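Local coordinates for protein aeromonas extracellular serine protease (Aeromonas sobria, PDB 3WQB) that cleaves peptide bonds after paired basic residues, one of them lysine, as a calcium-binding secreted serine protease of the furin subfamily and a probable virulence factor, at residues D44-R49 with N314-N319. The protein carries 1 engineered substitution. Residues are numbered along the deposited sequence; the frame is centred on the assembly and turned at random.
Sequences DGFSAR and NRLHGN
Arg-315 bends back at chi3, and Asp-44 sets its CG between its own backbone N and carbonyl carbon (chi1 62°), which brings guanidinium and carboxylate together. Each comes from a beta turn: type I' from Asp-44 to Ser-47, type I from Asn-314 to His-317. The two turns join distant loops of the subtilisin-like domain. The salt bridge is end-on, with both terminal nitrogens used and the two planes 57° apart. NH2 of Arg-315 reaches OD2 of Asp-44 at 3.1 Å, on the syn side, and also bonds OD1. NH1 meets OD2 from above the carboxylate plane. The same NH1 donates to Ser-47 O at 2.9 Å, well off the carbonyl plane, so the guanidinium clasps both ends of the first turn. Asp-44 OD1 also takes the backbone N of Phe-46 in an Asx turn, and Gln-34 NE2 from outside, which should fix the carboxylate and favour its charged form. The backbones are tied by a nearly straight bond (178°) from Arg-315 N to Phe-46 O. Asn-314 uses both ends of its amide. ND2 donates to Gly-45 O at 3.1 Å and to Gly-287 O outside. OD1 accepts from Leu-316 N in a second Asx turn and lies 3.4 Å from Phe-46 CB. The Phe-46 ring is buried and also touches Val-294 and Leu-322; Leu-316 lies over one face. Leu-316 CB makes this CH-pi contact, 4.1 Å from the ring centroid, and its closest ring atom is Phe-46 CD2 at 3.7 Å.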
loop_
_atom_site.group_PDB
_atom_site.type_symbol
_atom_site.label_atom_id
_atom_site.label_comp_id
_atom_site.label_asym_id
_atom_site.label_seq_id
_atom_site.Cartn_x
_atom_site.Cartn_y
_atom_site.Cartn_z
ATOM N N ASP A 44 21.778 -17.568 -1.684
ATOM C CA ASP A 44 21.642 -16.870 -0.414
ATOM C C ASP A 44 21.497 -15.347 -0.499
ATOM O O ASP A 44 21.210 -14.709 0.513
ATOM C CB ASP A 44 22.744 -17.288 0.586
ATOM C CG ASP A 44 24.162 -16.953 0.113
ATOM O OD1 ASP A 44 24.329 -16.103 -0.791
ATOM O OD2 ASP A 44 25.111 -17.550 0.684
ATOM N N GLY A 45 21.658 -14.763 -1.689
ATOM C CA GLY A 45 21.643 -13.294 -1.804
ATOM C C GLY A 45 22.664 -12.596 -0.908
ATOM O O GLY A 45 22.458 -11.449 -0.491
ATOM N N PHE A 46 23.769 -13.299 -0.627
ATOM C CA PHE A 46 24.850 -12.843 0.271
ATOM C C PHE A 46 24.497 -12.884 1.761
ATOM O O PHE A 46 25.274 -12.435 2.610
ATOM C CB PHE A 46 25.421 -11.479 -0.134
ATOM C CG PHE A 46 25.889 -11.409 -1.562
ATOM C CD1 PHE A 46 27.052 -12.069 -1.968
ATOM C CD2 PHE A 46 25.178 -10.662 -2.504
ATOM C CE1 PHE A 46 27.495 -11.982 -3.284
ATOM C CE2 PHE A 46 25.614 -10.573 -3.829
ATOM C CZ PHE A 46 26.780 -11.239 -4.223
ATOM N N SER A 47 23.329 -13.439 2.075
ATOM C CA SER A 47 22.935 -13.691 3.454
ATOM C C SER A 47 23.454 -15.059 3.890
ATOM O O SER A 47 24.094 -15.767 3.108
ATOM C CB SER A 47 21.413 -13.627 3.597
ATOM O OG SER A 47 20.807 -14.860 3.250
ATOM N N ALA A 48 23.148 -15.437 5.129
ATOM C CA ALA A 48 23.680 -16.672 5.708
ATOM C C ALA A 48 23.124 -17.949 5.074
ATOM O O ALA A 48 23.774 -18.991 5.115
ATOM C CB ALA A 48 23.479 -16.687 7.213
ATOM N N ARG A 49 21.930 -17.880 4.482
ATOM C CA ARG A 49 21.359 -19.068 3.836
ATOM C C ARG A 49 20.444 -18.717 2.674
ATOM O O ARG A 49 19.951 -17.596 2.582
ATOM C CB ARG A 49 20.621 -19.970 4.844
ATOM C CG ARG A 49 19.236 -19.477 5.265
ATOM C CD ARG A 49 18.394 -20.641 5.784
ATOM N NE ARG A 49 17.094 -20.208 6.301
ATOM C CZ ARG A 49 15.993 -20.053 5.563
ATOM N NH1 ARG A 49 16.008 -20.288 4.257
ATOM N NH2 ARG A 49 14.868 -19.649 6.133
ATOM N N ASN A 314 25.385 -8.948 5.786
ATOM C CA ASN A 314 25.297 -9.282 4.373
ATOM C C ASN A 314 26.679 -9.187 3.722
ATOM O O ASN A 314 27.348 -8.161 3.846
ATOM C CB ASN A 314 24.290 -8.397 3.654
ATOM C CG ASN A 314 24.083 -8.833 2.233
ATOM O OD1 ASN A 314 24.889 -8.519 1.353
ATOM N ND2 ASN A 314 23.034 -9.618 2.001
ATOM N N ARG A 315 27.103 -10.254 3.045
ATOM C CA ARG A 315 28.488 -10.312 2.553
ATOM C C ARG A 315 28.819 -9.343 1.419
ATOM O O ARG A 315 29.997 -9.092 1.143
ATOM C CB ARG A 315 28.877 -11.738 2.147
ATOM C CG ARG A 315 28.738 -12.769 3.260
ATOM C CD ARG A 315 29.325 -14.131 2.855
ATOM N NE ARG A 315 28.845 -14.580 1.544
ATOM C CZ ARG A 315 27.681 -15.195 1.322
ATOM N NH1 ARG A 315 26.861 -15.478 2.326
ATOM N NH2 ARG A 315 27.339 -15.540 0.089
ATOM N N LEU A 316 27.801 -8.795 0.758
ATOM C CA LEU A 316 28.042 -7.842 -0.310
ATOM C C LEU A 316 28.551 -6.505 0.223
ATOM O O LEU A 316 29.207 -5.758 -0.498
ATOM C CB LEU A 316 26.765 -7.644 -1.134
ATOM C CG LEU A 316 26.779 -6.654 -2.307
ATOM C CD1 LEU A 316 27.793 -7.076 -3.352
ATOM C CD2 LEU A 316 25.399 -6.535 -2.918
ATOM N N HIS A 317 28.230 -6.199 1.476
ATOM C CA HIS A 317 28.529 -4.881 2.043
ATOM C C HIS A 317 29.986 -4.750 2.456
ATOM O O HIS A 317 30.577 -5.697 2.960
ATOM C CB HIS A 317 27.615 -4.608 3.237
ATOM C CG HIS A 317 26.175 -4.394 2.863
ATOM N ND1 HIS A 317 25.427 -3.375 3.404
ATOM C CD2 HIS A 317 25.348 -5.068 2.025
ATOM C CE1 HIS A 317 24.200 -3.422 2.912
ATOM N NE2 HIS A 317 24.125 -4.442 2.075
ATOM N N GLY A 318 30.556 -3.568 2.224
ATOM C CA GLY A 318 31.956 -3.295 2.572
ATOM C C GLY A 318 32.893 -4.360 2.043
ATOM O O GLY A 318 33.812 -4.808 2.748
ATOM N N ASN A 319 32.647 -4.757 0.798
ATOM C CA ASN A 319 33.349 -5.851 0.146
ATOM C C ASN A 319 34.094 -5.319 -1.068
ATOM O O ASN A 319 33.493 -5.057 -2.110
ATOM C CB ASN A 319 32.342 -6.938 -0.251
ATOM C CG ASN A 319 33.007 -8.190 -0.787
ATOM O OD1 ASN A 319 33.994 -8.123 -1.520
ATOM N ND2 ASN A 319 32.446 -9.342 -0.446
#